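Local coordinates for protein glycerate 2-kinase (Pyrococcus horikoshii, PDB 1X3L) that catalyses the ATP-dependent phosphorylation of D-glycerate to 2-phosphoglycerate, and can also use other nucleotides or pyrophosphate as phosphate donor, at residues V51-A55 against I115-A119; A182-T188 against L257-H261; C61-R65 against G85-I91; V211-F217 against E250-D256; S105-K110 against A135-P140. All coordinates share one frame; numbering follows the deposited sequence.

Contact 1: V51-A55 against I115-A119; sequences VYVIA and ILNRA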
# COMPACT_ATOMS: atom_id res chain seq x y z
N VAL A 51 -1.15 17.29 21.49
CA VAL A 51 -1.13 16.39 20.34
C VAL A 51 -0.21 15.20 20.60
O VAL A 51 0.94 15.37 20.99
CB VAL A 51 -0.64 17.12 19.07
CG1 VAL A 51 -0.59 16.14 17.90
CG2 VAL A 51 -1.56 18.28 18.75
N TYR A 52 -0.74 14.01 20.39
CA TYR A 52 0.01 12.78 20.59
C TYR A 52 0.15 12.04 19.27
O TYR A 52 -0.63 12.25 18.34
CB TYR A 52 -0.70 11.89 21.62
CG TYR A 52 -0.65 12.43 23.03
CD1 TYR A 52 0.49 12.27 23.82
CD2 TYR A 52 -1.74 13.12 23.58
CE1 TYR A 52 0.55 12.79 25.11
CE2 TYR A 52 -1.69 13.64 24.87
CZ TYR A 52 -0.54 13.47 25.63
OH TYR A 52 -0.47 13.99 26.91
N VAL A 53 1.15 11.16 19.18
CA VAL A 53 1.36 10.40 17.96
C VAL A 53 1.60 8.92 18.22
O VAL A 53 2.42 8.55 19.05
CB VAL A 53 2.58 10.93 17.16
CG1 VAL A 53 2.89 9.97 16.01
CG2 VAL A 53 2.30 12.32 16.62
N ILE A 54 0.85 8.09 17.51
CA ILE A 54 1.01 6.64 17.60
C ILE A 54 1.18 6.16 16.17
O ILE A 54 0.22 6.16 15.38
CB ILE A 54 -0.23 5.97 18.23
CG1 ILE A 54 -0.37 6.39 19.69
CG2 ILE A 54 -0.10 4.45 18.12
CD1 ILE A 54 -1.62 5.86 20.38
N ALA A 55 2.40 5.76 15.82
CA ALA A 55 2.71 5.30 14.47
C ALA A 55 3.10 3.83 14.45
O ALA A 55 3.81 3.34 15.33
CB ALA A 55 3.83 6.14 13.89
N ILE A 115 -0.03 5.71 26.09
CA ILE A 115 -0.25 7.05 25.55
C ILE A 115 -1.74 7.39 25.48
O ILE A 115 -2.13 8.52 25.79
CB ILE A 115 0.37 7.17 24.14
CG1 ILE A 115 1.90 7.07 24.26
CG2 ILE A 115 -0.04 8.49 23.49
CD1 ILE A 115 2.60 6.98 22.93
N LEU A 116 -2.55 6.43 25.08
CA LEU A 116 -3.99 6.65 24.97
C LEU A 116 -4.65 6.75 26.35
O LEU A 116 -5.74 7.31 26.49
CB LEU A 116 -4.64 5.52 24.17
CG LEU A 116 -4.26 5.49 22.68
CD1 LEU A 116 -4.92 4.29 22.01
CD2 LEU A 116 -4.70 6.78 22.02
N ASN A 117 -3.99 6.20 27.36
CA ASN A 117 -4.52 6.27 28.71
C ASN A 117 -4.32 7.70 29.21
O ASN A 117 -5.15 8.23 29.94
CB ASN A 117 -3.80 5.28 29.62
CG ASN A 117 -4.36 5.29 31.03
OD1 ASN A 117 -5.55 5.03 31.23
ND2 ASN A 117 -3.51 5.59 32.00
N ARG A 118 -3.22 8.31 28.80
CA ARG A 118 -2.88 9.67 29.20
C ARG A 118 -3.61 10.76 28.40
O ARG A 118 -3.88 11.83 28.92
CB ARG A 118 -1.37 9.88 29.08
CG ARG A 118 -0.92 11.30 29.36
CD ARG A 118 0.57 11.47 29.06
NE ARG A 118 0.98 12.87 29.16
CZ ARG A 118 2.19 13.32 28.83
NH1 ARG A 118 3.11 12.47 28.38
NH2 ARG A 118 2.47 14.61 28.95
N ALA A 119 -3.91 10.49 27.13
CA ALA A 119 -4.60 11.47 26.30
C ALA A 119 -6.02 11.72 26.83
O ALA A 119 -6.74 10.78 27.16
CB ALA A 119 -4.66 11.00 24.85
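In the six-stranded parallel sheet, whose strand order is that of a Rossmann-like fold, Tyr-52 and Ile-54 of strand 51-56 meet the C-terminal end of helix 103-118. The ring of Tyr-52 leans on Ile-115 and Ala-119, whose methyls both approach obliquely from the same side of its plane: CD1 lies 3.8 Å from Ile-115 CG2, while CD2 is 3.8 Å from Ala-119 CB. CG lies anti to the carbonyl carbon (chi1 -70°), which directs the ring to the last turn of the helix. One turn back on the helix, Leu-116 is met by the tip of Ile-54, CD1 lying 3.5 Å from Leu-116 CG with the two chains at about a right angle. Beyond the ring, Tyr-52 OH sits over one face of the Arg-118 guanidinium, 2.9 Å from NE but badly aligned for a hydrogen bond; the two planes are 69° apart, and NH2 of Arg-118 pairs with Glu-74. A leucine in place of Tyr-52 would probably leave Ala-119 CB without its aromatic partner and the Arg-118 side chain without support beneath its face. The contact is chiefly apolar, with the polar groups at the Arg-118 end, where the exposed guanidinium pairs with Glu-74.

Contact 2: A182-T188 against L257-H261; sequences AKMIKGT and LPNVH. With EDO (1,2-ethanediol), chain D.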
# COMPACT_ATOMS: atom_id res chain seq x y z
N ALA A 182 -8.90 2.29 18.13
CA ALA A 182 -9.72 3.49 18.02
C ALA A 182 -10.69 3.61 19.20
O ALA A 182 -11.02 4.71 19.63
CB ALA A 182 -10.50 3.49 16.71
N LYS A 183 -11.15 2.47 19.72
CA LYS A 183 -12.08 2.50 20.86
C LYS A 183 -11.40 3.02 22.12
O LYS A 183 -12.08 3.43 23.07
CB LYS A 183 -12.64 1.10 21.13
CG LYS A 183 -13.62 0.61 20.08
CD LYS A 183 -14.17 -0.77 20.42
CE LYS A 183 -15.02 -0.76 21.68
NZ LYS A 183 -15.60 -2.11 21.98
N MET A 184 -10.07 3.02 22.13
CA MET A 184 -9.31 3.49 23.29
C MET A 184 -9.01 4.99 23.27
O MET A 184 -8.47 5.52 24.24
CB MET A 184 -7.99 2.72 23.39
CG MET A 184 -8.15 1.22 23.56
SD MET A 184 -6.56 0.35 23.51
CE MET A 184 -6.22 0.20 25.27
N ILE A 185 -9.34 5.66 22.17
CA ILE A 185 -9.08 7.09 22.06
C ILE A 185 -10.18 7.90 22.76
O ILE A 185 -11.34 7.88 22.35
CB ILE A 185 -9.01 7.52 20.58
CG1 ILE A 185 -7.86 6.77 19.88
CG2 ILE A 185 -8.80 9.01 20.48
CD1 ILE A 185 -7.80 7.01 18.38
N LYS A 186 -9.80 8.61 23.82
CA LYS A 186 -10.76 9.41 24.58
C LYS A 186 -11.06 10.75 23.93
O LYS A 186 -12.14 11.31 24.13
CB LYS A 186 -10.24 9.63 26.00
CG LYS A 186 -9.91 8.35 26.74
CD LYS A 186 -9.34 8.61 28.13
CE LYS A 186 -8.88 7.32 28.78
NZ LYS A 186 -8.39 7.50 30.18
N GLY A 187 -10.11 11.27 23.16
CA GLY A 187 -10.33 12.55 22.50
C GLY A 187 -10.65 12.44 21.02
O GLY A 187 -11.54 11.69 20.61
N THR A 188 -9.92 13.20 20.21
CA THR A 188 -10.12 13.17 18.77
C THR A 188 -9.04 12.34 18.11
O THR A 188 -7.85 12.58 18.31
CB THR A 188 -10.09 14.59 18.17
OG1 THR A 188 -11.19 15.35 18.68
CG2 THR A 188 -10.20 14.53 16.66
N LEU A 257 -17.22 5.80 15.06
CA LEU A 257 -16.91 6.66 16.20
C LEU A 257 -16.79 8.09 15.66
O LEU A 257 -15.84 8.42 14.94
CB LEU A 257 -15.59 6.24 16.85
CG LEU A 257 -15.54 4.85 17.49
CD1 LEU A 257 -14.12 4.54 17.94
CD2 LEU A 257 -16.51 4.80 18.66
N PRO A 258 -17.75 8.96 16.01
CA PRO A 258 -17.74 10.35 15.55
C PRO A 258 -16.44 11.09 15.85
O PRO A 258 -16.10 12.07 15.19
CB PRO A 258 -18.93 10.97 16.27
CG PRO A 258 -19.87 9.80 16.41
CD PRO A 258 -18.94 8.69 16.84
N ASN A 259 -15.71 10.61 16.86
CA ASN A 259 -14.46 11.25 17.26
C ASN A 259 -13.19 10.68 16.62
O ASN A 259 -12.10 11.21 16.82
CB ASN A 259 -14.33 11.19 18.79
CG ASN A 259 -14.28 9.77 19.31
OD1 ASN A 259 -15.17 8.96 19.04
ND2 ASN A 259 -13.23 9.46 20.07
N VAL A 260 -13.31 9.59 15.86
CA VAL A 260 -12.15 8.99 15.20
C VAL A 260 -12.36 9.04 13.69
O VAL A 260 -13.31 8.46 13.17
CB VAL A 260 -11.94 7.52 15.64
CG1 VAL A 260 -10.72 6.92 14.92
CG2 VAL A 260 -11.73 7.45 17.15
N HIS A 261 -11.47 9.73 13.00
CA HIS A 261 -11.57 9.91 11.56
C HIS A 261 -10.44 9.23 10.80
O HIS A 261 -9.26 9.45 11.09
CB HIS A 261 -11.58 11.40 11.24
CG HIS A 261 -12.54 12.18 12.09
ND1 HIS A 261 -13.86 12.36 11.74
CD2 HIS A 261 -12.38 12.78 13.29
CE1 HIS A 261 -14.47 13.05 12.69
NE2 HIS A 261 -13.59 13.32 13.64
C1 EDO D . -13.97 5.01 13.35
O1 EDO D . -14.92 6.10 13.42
C2 EDO D . -14.49 3.92 12.40
O2 EDO D . -14.68 4.46 11.09
O HOH W 1 -12.92 6.58 20.83
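Ala-182, at the end of the short helix 180-183, and Ile-185 just after it pack under Leu-257 and Val-260 where the chain enters strand 260-266, the edge strand of the parallel sheet and neighbour of strand 188-194. This is the close side. Ala-182 CB touches two branches, 3.9 Å from Val-260 CG1 and 4.0 Å from Leu-257 CD1, and Ile-185 CD1 meets the other methyl, Val-260 CG2, at 4.1 Å. Leu-257 to Val-260 forms a type I turn that brings both apolar side chains and Asn-259 to the same segment.

Toward the looser, partly exposed side the interactions become polar. Asn-259 ND2 donates to Gly-187 O over 2.8 Å, nearly straight (167°) and within the plane of its own amide, and makes a second, weak bond to Ile-185 O. A water accepts from the same ND2 and donates to Ala-182 O, so the amide also reaches the helix end through solvent. An alanine in place of Asn-259 would probably leave Gly-187 O without its donor and the water with one hold fewer. At the other edge of the turn a 1,2-ethanediol, probably from the crystallisation liquor, is bound: Leu-257 N donates to its O1 over 2.8 Å, with an N-H...O angle of 151°.

Contact 3: C61-R65 against G85-I91; sequences CEMAR and GKELKRI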
# COMPACT_ATOMS: atom_id res chain seq x y z
N CYS A 61 8.27 6.01 11.30
CA CYS A 61 9.16 7.12 11.59
C CYS A 61 9.06 8.25 10.58
O CYS A 61 9.05 9.43 10.96
CB CYS A 61 10.61 6.64 11.67
SG CYS A 61 10.94 5.60 13.11
N GLU A 62 8.98 7.92 9.30
CA GLU A 62 8.87 8.96 8.29
C GLU A 62 7.56 9.74 8.46
O GLU A 62 7.54 10.96 8.38
CB GLU A 62 8.98 8.37 6.89
CG GLU A 62 10.42 8.13 6.46
CD GLU A 62 11.21 9.44 6.32
OE1 GLU A 62 11.01 10.16 5.32
OE2 GLU A 62 12.02 9.74 7.22
N MET A 63 6.46 9.03 8.69
CA MET A 63 5.17 9.70 8.87
C MET A 63 5.19 10.55 10.14
O MET A 63 4.73 11.69 10.14
CB MET A 63 4.04 8.67 8.93
CG MET A 63 3.77 8.02 7.57
SD MET A 63 2.61 6.64 7.61
CE MET A 63 1.03 7.53 7.64
N ALA A 64 5.76 10.00 11.21
CA ALA A 64 5.86 10.71 12.49
C ALA A 64 6.69 11.98 12.35
O ALA A 64 6.37 13.01 12.93
CB ALA A 64 6.48 9.80 13.54
N ARG A 65 7.77 11.90 11.58
CA ARG A 65 8.65 13.04 11.37
C ARG A 65 7.89 14.20 10.72
O ARG A 65 8.11 15.37 11.07
CB ARG A 65 9.83 12.62 10.49
CG ARG A 65 10.92 13.67 10.32
CD ARG A 65 12.19 13.06 9.74
NE ARG A 65 12.00 12.52 8.39
CZ ARG A 65 11.98 13.26 7.28
NH1 ARG A 65 12.15 14.58 7.34
NH2 ARG A 65 11.79 12.68 6.10
N GLY A 85 14.93 2.20 12.01
CA GLY A 85 15.15 3.20 13.05
C GLY A 85 14.79 4.65 12.81
O GLY A 85 13.62 5.02 12.86
N LYS A 86 15.79 5.49 12.58
CA LYS A 86 15.57 6.92 12.36
C LYS A 86 14.95 7.60 13.59
O LYS A 86 13.76 7.50 13.84
CB LYS A 86 14.66 7.15 11.15
CG LYS A 86 15.31 6.80 9.82
CD LYS A 86 14.33 6.88 8.65
CE LYS A 86 13.25 5.80 8.76
NZ LYS A 86 12.33 5.81 7.58
N GLU A 87 15.80 8.30 14.35
CA GLU A 87 15.39 9.00 15.56
C GLU A 87 14.40 10.14 15.36
O GLU A 87 14.36 10.77 14.30
CB GLU A 87 16.63 9.53 16.28
CG GLU A 87 17.53 10.39 15.39
CD GLU A 87 18.79 10.86 16.09
OE1 GLU A 87 18.68 11.65 17.06
OE2 GLU A 87 19.89 10.45 15.67
N LEU A 88 13.61 10.41 16.40
CA LEU A 88 12.61 11.48 16.38
C LEU A 88 12.83 12.45 17.54
O LEU A 88 13.51 12.12 18.51
CB LEU A 88 11.20 10.88 16.45
CG LEU A 88 10.77 10.07 15.22
CD1 LEU A 88 9.45 9.38 15.48
CD2 LEU A 88 10.67 10.99 14.01
N LYS A 89 12.25 13.64 17.43
CA LYS A 89 12.41 14.66 18.46
C LYS A 89 11.66 14.40 19.76
O LYS A 89 12.25 14.50 20.84
CB LYS A 89 12.00 16.02 17.88
CG LYS A 89 12.91 16.48 16.76
CD LYS A 89 12.38 17.72 16.06
CE LYS A 89 13.29 18.11 14.89
NZ LYS A 89 12.76 19.26 14.11
N ARG A 90 10.38 14.07 19.68
CA ARG A 90 9.61 13.82 20.89
C ARG A 90 8.83 12.51 20.85
O ARG A 90 7.99 12.25 21.71
CB ARG A 90 8.64 14.98 21.14
CG ARG A 90 9.32 16.33 21.23
CD ARG A 90 8.53 17.25 22.13
NE ARG A 90 8.39 16.67 23.46
CZ ARG A 90 7.70 17.21 24.45
NH1 ARG A 90 7.07 18.37 24.27
NH2 ARG A 90 7.63 16.60 25.63
N ILE A 91 9.12 11.68 19.86
CA ILE A 91 8.45 10.41 19.71
C ILE A 91 9.43 9.26 19.91
O ILE A 91 10.46 9.18 19.24
CB ILE A 91 7.78 10.29 18.33
CG1 ILE A 91 6.78 11.43 18.15
CG2 ILE A 91 7.09 8.95 18.18
CD1 ILE A 91 6.20 11.54 16.76
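Leu-88 overlaps helix 60-70 with both its methyls, CD1 resting 3.6 Å from Ala-64 CB and CD2 lying 3.8 Å from Cys-61 O and close to the backbone N of Arg-65. That helix is the crossover of a beta-alpha-beta unit between strands 51-56 and 75-81 of the Rossmann-like sheet, and residues 85-91 belong to the loop that leads on to strand 92-96. Ile-91 adds a second apolar touch: its CD1 reaches Ala-64 CB at 3.7 Å, so the small alanine is pressed by two branched side chains from the loop. Val-93 of the following strand backs both Leu-88 and Cys-61.

At the other end of the loop Lys-86, partly folded back by a bend at chi3 (-67°), crosses Glu-62 at about a right angle. Its NZ comes within 3.2 Å of Glu-62 CG, whereas the ion pair with Glu-62 OE2 is long, so the ammonium lies over the stem of the glutamate more than at its carboxylate. The carboxylate is held more firmly within the helix by Arg-65, and the three residues form a salt-bridge network in which one acid serves two bases, which probably tempers the like charges of Arg-65 and Lys-86. Tyr-24 lies against Arg-65 in a cation-pi contact. The side chain of Lys-86 is about 8 Å from that of Lys-58, a substrate-binding residue by similarity. Arg-65 grips Glu-62 side-on, NH2 meeting OE1 on its syn side at 2.8 Å while NE reaches OE2 at 3.0 Å from above the carboxylate plane.

Contact 4: V211-F217 against E250-D256; sequences VKDPTTF and EETLKED. With EDO (1,2-ethanediol), chain D.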
# COMPACT_ATOMS: atom_id res chain seq x y z
N VAL A 211 -10.68 0.83 12.21
CA VAL A 211 -11.86 0.75 11.36
C VAL A 211 -12.81 -0.33 11.88
O VAL A 211 -12.39 -1.25 12.59
CB VAL A 211 -11.51 0.44 9.89
CG1 VAL A 211 -10.70 1.59 9.29
CG2 VAL A 211 -10.73 -0.86 9.81
N LYS A 212 -14.08 -0.22 11.52
CA LYS A 212 -15.06 -1.19 11.96
C LYS A 212 -14.71 -2.60 11.51
O LYS A 212 -14.02 -2.79 10.52
CB LYS A 212 -16.45 -0.81 11.43
CG LYS A 212 -16.97 0.52 11.96
CD LYS A 212 -18.45 0.72 11.61
CE LYS A 212 -18.67 0.84 10.11
NZ LYS A 212 -17.91 2.00 9.55
N ASP A 213 -15.19 -3.57 12.28
CA ASP A 213 -15.00 -4.98 11.98
C ASP A 213 -16.35 -5.66 12.19
O ASP A 213 -16.77 -5.90 13.33
CB ASP A 213 -13.96 -5.62 12.90
CG ASP A 213 -14.00 -7.14 12.84
OD1 ASP A 213 -14.36 -7.69 11.78
OD2 ASP A 213 -13.66 -7.79 13.86
N PRO A 214 -17.06 -5.97 11.10
CA PRO A 214 -18.37 -6.62 11.17
C PRO A 214 -18.36 -8.06 11.67
O PRO A 214 -19.38 -8.56 12.13
CB PRO A 214 -18.88 -6.51 9.73
CG PRO A 214 -17.63 -6.61 8.93
CD PRO A 214 -16.68 -5.70 9.70
N THR A 215 -17.21 -8.74 11.59
CA THR A 215 -17.15 -10.13 12.06
C THR A 215 -17.36 -10.21 13.57
O THR A 215 -17.15 -9.23 14.30
CB THR A 215 -15.81 -10.80 11.68
OG1 THR A 215 -14.74 -10.18 12.40
CG2 THR A 215 -15.57 -10.67 10.18
N THR A 216 -17.77 -11.38 14.04
CA THR A 216 -18.05 -11.58 15.46
C THR A 216 -17.30 -12.76 16.05
O THR A 216 -16.59 -13.49 15.34
CB THR A 216 -19.54 -11.85 15.66
OG1 THR A 216 -19.90 -13.04 14.94
CG2 THR A 216 -20.37 -10.69 15.13
N PHE A 217 -17.45 -12.95 17.36
CA PHE A 217 -16.82 -14.07 18.05
C PHE A 217 -17.41 -15.35 17.49
O PHE A 217 -16.73 -16.36 17.35
CB PHE A 217 -17.10 -13.99 19.56
CG PHE A 217 -16.25 -12.98 20.28
CD1 PHE A 217 -14.88 -13.17 20.41
CD2 PHE A 217 -16.82 -11.84 20.83
CE1 PHE A 217 -14.09 -12.24 21.08
CE2 PHE A 217 -16.04 -10.90 21.50
CZ PHE A 217 -14.67 -11.10 21.63
N GLU A 250 -15.49 -7.37 25.38
CA GLU A 250 -16.02 -6.55 24.30
C GLU A 250 -15.74 -7.09 22.91
O GLU A 250 -14.72 -7.73 22.65
CB GLU A 250 -15.50 -5.11 24.43
CG GLU A 250 -15.88 -4.46 25.76
CD GLU A 250 -15.42 -3.01 25.86
OE1 GLU A 250 -14.53 -2.61 25.07
OE2 GLU A 250 -15.94 -2.28 26.73
N GLU A 251 -16.69 -6.83 22.02
CA GLU A 251 -16.61 -7.25 20.63
C GLU A 251 -15.69 -6.26 19.90
O GLU A 251 -15.31 -5.23 20.46
CB GLU A 251 -18.03 -7.23 20.04
CG GLU A 251 -18.14 -7.61 18.59
CD GLU A 251 -17.68 -9.02 18.30
OE1 GLU A 251 -18.42 -9.98 18.62
OE2 GLU A 251 -16.57 -9.16 17.76
N THR A 252 -15.30 -6.59 18.67
CA THR A 252 -14.47 -5.67 17.89
C THR A 252 -15.40 -4.52 17.50
O THR A 252 -16.62 -4.67 17.58
CB THR A 252 -13.91 -6.35 16.61
OG1 THR A 252 -14.94 -7.10 15.97
CG2 THR A 252 -12.76 -7.29 16.97
N LEU A 253 -14.84 -3.38 17.11
CA LEU A 253 -15.64 -2.22 16.76
C LEU A 253 -16.72 -2.53 15.72
O LEU A 253 -16.43 -3.04 14.64
CB LEU A 253 -14.75 -1.08 16.24
CG LEU A 253 -15.49 0.21 15.89
CD1 LEU A 253 -16.18 0.74 17.14
CD2 LEU A 253 -14.53 1.24 15.34
N LYS A 254 -17.97 -2.21 16.06
CA LYS A 254 -19.10 -2.47 15.17
C LYS A 254 -19.70 -1.19 14.58
O LYS A 254 -20.26 -1.21 13.49
CB LYS A 254 -20.19 -3.24 15.93
CG LYS A 254 -19.79 -4.65 16.34
CD LYS A 254 -19.81 -5.61 15.15
CE LYS A 254 -19.16 -6.94 15.49
NZ LYS A 254 -17.69 -6.78 15.74
N GLU A 255 -19.58 -0.09 15.31
CA GLU A 255 -20.15 1.18 14.88
C GLU A 255 -19.10 2.25 14.61
O GLU A 255 -17.94 2.11 15.01
CB GLU A 255 -21.11 1.70 15.95
CG GLU A 255 -22.21 0.73 16.36
CD GLU A 255 -23.32 0.65 15.34
OE1 GLU A 255 -24.00 1.68 15.12
OE2 GLU A 255 -23.52 -0.44 14.75
N ASP A 256 -19.51 3.32 13.94
CA ASP A 256 -18.61 4.42 13.63
C ASP A 256 -18.43 5.28 14.88
O ASP A 256 -19.36 5.45 15.66
CB ASP A 256 -19.18 5.29 12.50
CG ASP A 256 -18.96 4.69 11.12
OD1 ASP A 256 -17.78 4.53 10.73
OD2 ASP A 256 -19.96 4.39 10.43
C1 EDO D . -13.97 5.01 13.35
O1 EDO D . -14.92 6.10 13.42
C2 EDO D . -14.49 3.92 12.40
O2 EDO D . -14.68 4.46 11.09
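Backbone and side-chain hydrogen bonds do most of the joining between Asp-213 and the run Thr-252 to Lys-254. Asp-213 N donates to Leu-253 O over 2.7 Å, almost straight at 171°, and Thr-252 OG1 gives its proton to Asp-213 OD2 from above the carboxylate plane. The ammonium of Lys-254, carried inward by bends at chi2 and chi4, bridges two carbonyls of the opposite loop: NZ lies 2.7 Å from Asp-213 O and 2.9 Å from Thr-215 O, and it also donates to Thr-252 O in its own segment. A long, weak bond runs from Phe-217 N to Glu-251 OE1.

These loops precede helix 217-226 and the edge strand 260-266 respectively. The first is shaped by an Asx turn, in which Asp-213 OD1 accepts from Thr-215 N as well as from Thr-215 OG1, and it ends at Thr-216, the N-cap of the helix.

Among the charged pairs, Lys-212 NZ meets Asp-256 OD1 at 2.8 Å in a salt bridge, the ammonium standing 42° out of the carboxylate plane; the same oxygen also accepts from O2 of the bound ethanediol. Glu-251 OE2 pairs with Lys-254 NZ and receives hydrogen bonds from His-172 NE2 and, nearly straight, from Thr-252 N, so this carboxylate is probably stabilised in its charged form.

Van der Waals contacts flank these bonds. The CD carbon of Lys-212 lies against the backbone of Lys-254 and Glu-255. Phe-217 offers one ring face to Glu-251 OE2, while at its edge CZ is 3.5 Å from Glu-250 O.

Contact 5: S105-K110 against A135-P140; sequences SILGAK and ALFELP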
# COMPACT_ATOMS: atom_id res chain seq x y z
N SER A 105 6.96 -6.09 19.51
CA SER A 105 5.66 -5.74 18.93
C SER A 105 4.70 -5.45 20.07
O SER A 105 3.93 -4.50 20.03
CB SER A 105 5.12 -6.90 18.10
OG SER A 105 6.02 -7.26 17.07
N ILE A 106 4.75 -6.31 21.08
CA ILE A 106 3.90 -6.17 22.25
C ILE A 106 4.29 -4.92 23.00
O ILE A 106 3.43 -4.15 23.42
CB ILE A 106 4.03 -7.40 23.18
CG1 ILE A 106 3.33 -8.60 22.53
CG2 ILE A 106 3.45 -7.09 24.55
CD1 ILE A 106 3.29 -9.83 23.40
N LEU A 107 5.59 -4.71 23.16
CA LEU A 107 6.10 -3.53 23.85
C LEU A 107 5.57 -2.28 23.16
O LEU A 107 5.20 -1.30 23.82
CB LEU A 107 7.63 -3.53 23.85
CG LEU A 107 8.30 -2.30 24.47
CD1 LEU A 107 7.86 -2.15 25.92
CD2 LEU A 107 9.81 -2.45 24.38
N GLY A 108 5.55 -2.30 21.84
CA GLY A 108 5.06 -1.16 21.08
C GLY A 108 3.59 -0.91 21.35
O GLY A 108 3.18 0.22 21.62
N ALA A 109 2.79 -1.97 21.29
CA ALA A 109 1.35 -1.86 21.54
C ALA A 109 1.09 -1.35 22.96
O ALA A 109 0.24 -0.48 23.17
CB ALA A 109 0.68 -3.22 21.33
N LYS A 110 1.83 -1.89 23.93
CA LYS A 110 1.67 -1.46 25.32
C LYS A 110 2.01 0.02 25.44
O LYS A 110 1.34 0.76 26.17
CB LYS A 110 2.58 -2.27 26.24
CG LYS A 110 2.13 -3.70 26.47
CD LYS A 110 3.07 -4.40 27.43
CE LYS A 110 2.58 -5.80 27.77
NZ LYS A 110 1.28 -5.77 28.48
N ALA A 135 2.05 -7.34 12.31
CA ALA A 135 3.08 -8.03 13.08
C ALA A 135 3.86 -7.08 13.98
O ALA A 135 4.23 -7.44 15.10
CB ALA A 135 4.03 -8.76 12.13
N LEU A 136 4.12 -5.88 13.48
CA LEU A 136 4.87 -4.88 14.23
C LEU A 136 4.13 -4.29 15.42
O LEU A 136 4.74 -3.83 16.38
CB LEU A 136 5.26 -3.72 13.31
CG LEU A 136 6.22 -3.99 12.15
CD1 LEU A 136 6.26 -2.77 11.24
CD2 LEU A 136 7.61 -4.31 12.71
N PHE A 137 2.80 -4.31 15.35
CA PHE A 137 1.98 -3.73 16.40
C PHE A 137 0.91 -4.72 16.84
O PHE A 137 -0.15 -4.83 16.22
CB PHE A 137 1.32 -2.47 15.84
CG PHE A 137 0.70 -1.59 16.87
CD1 PHE A 137 1.49 -0.75 17.65
CD2 PHE A 137 -0.68 -1.56 17.03
CE1 PHE A 137 0.90 0.13 18.56
CE2 PHE A 137 -1.27 -0.69 17.95
CZ PHE A 137 -0.48 0.15 18.71
N GLU A 138 1.19 -5.45 17.92
CA GLU A 138 0.24 -6.44 18.41
C GLU A 138 0.29 -6.66 19.91
O GLU A 138 1.35 -6.59 20.54
CB GLU A 138 0.46 -7.77 17.68
CG GLU A 138 -0.44 -8.90 18.16
CD GLU A 138 -1.92 -8.53 18.15
OE1 GLU A 138 -2.45 -8.17 17.08
OE2 GLU A 138 -2.56 -8.60 19.22
N LEU A 139 -0.88 -6.93 20.47
CA LEU A 139 -1.05 -7.20 21.89
C LEU A 139 -2.21 -8.18 22.03
O LEU A 139 -3.37 -7.80 21.87
CB LEU A 139 -1.36 -5.90 22.64
CG LEU A 139 -1.50 -6.02 24.17
CD1 LEU A 139 -0.22 -6.60 24.76
CD2 LEU A 139 -1.80 -4.65 24.76
N PRO A 140 -1.91 -9.46 22.29
CA PRO A 140 -2.94 -10.50 22.44
C PRO A 140 -3.93 -10.21 23.58
O PRO A 140 -3.60 -9.50 24.52
CB PRO A 140 -2.12 -11.76 22.69
CG PRO A 140 -0.82 -11.47 21.98
CD PRO A 140 -0.56 -10.05 22.38
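Phe-137 turns its ring under helix 103-118 because CG stands opposite the backbone N (chi1 -166°), which lays the ring face beneath Ala-109; Ser-105, with OG beside its own N (chi1 -58°), faces the end of helix 133-136. Ala-109 CB lies over the centre of the Phe-137 ring, 4.3 Å above its plane, and the ring edge atom CE1 comes within 3.6 Å of Ala-109 CA. Ser-105 OG donates to Ala-135 O at 2.7 Å and also accepts from Asp-102 N, so the buried hydroxyl is used in both directions.

Between these points the backbones themselves come close. Glu-138 O approaches Ile-106 CA at 3.1 Å in a CA-H...O contact, and Ser-105 CA meets Leu-136 O in a second. Gly-108 O lies near Phe-137 CE1. Farther along, the apolar packing widens: Leu-139 CB touches Ala-109 CB at 3.6 Å, its CD1 meets Ile-106 CG2 at 3.7 Å, the two side chains crossing at about a right angle, and Pro-140 CD rests against Ile-106 CD1 at 4.0 Å. The carboxylate of Glu-138 points elsewhere and is held by Lys-177 and Ser-174.

The side chain of Leu-136 lies about 5 Å from that of Lys-58, a substrate-binding residue by similarity. The contact thus seats helix 103-118 on the chain leaving helix 133-136, with Ala-96 of strand 92-96 behind Ser-105 and Leu-136, and Val-79 of strand 75-81 beside Phe-137.

Overall arrangement
From the N terminus, contact 1 closes the first long loop, joining the central strand 51-56 to the end of helix 103-118. Contact 3 is nested within that loop, tying the crossover helix 60-70 to the segment before strand 92-96; Val-53 and Ile-91 touch where the two meet. Contact 5 crosses contact 1: it opens on helix 103-118 before contact 1 closes there and closes at the end of helix 133-136. A second loop opens at residue 182: contact 2 closes it at edge strand 260-266, and contact 4 is nested inside, linking the loops before helix 217-226 and that strand. A long, weak ion pair between Lys-183 and Glu-250 links these two, while Leu-116 packs contact 1 against contact 2.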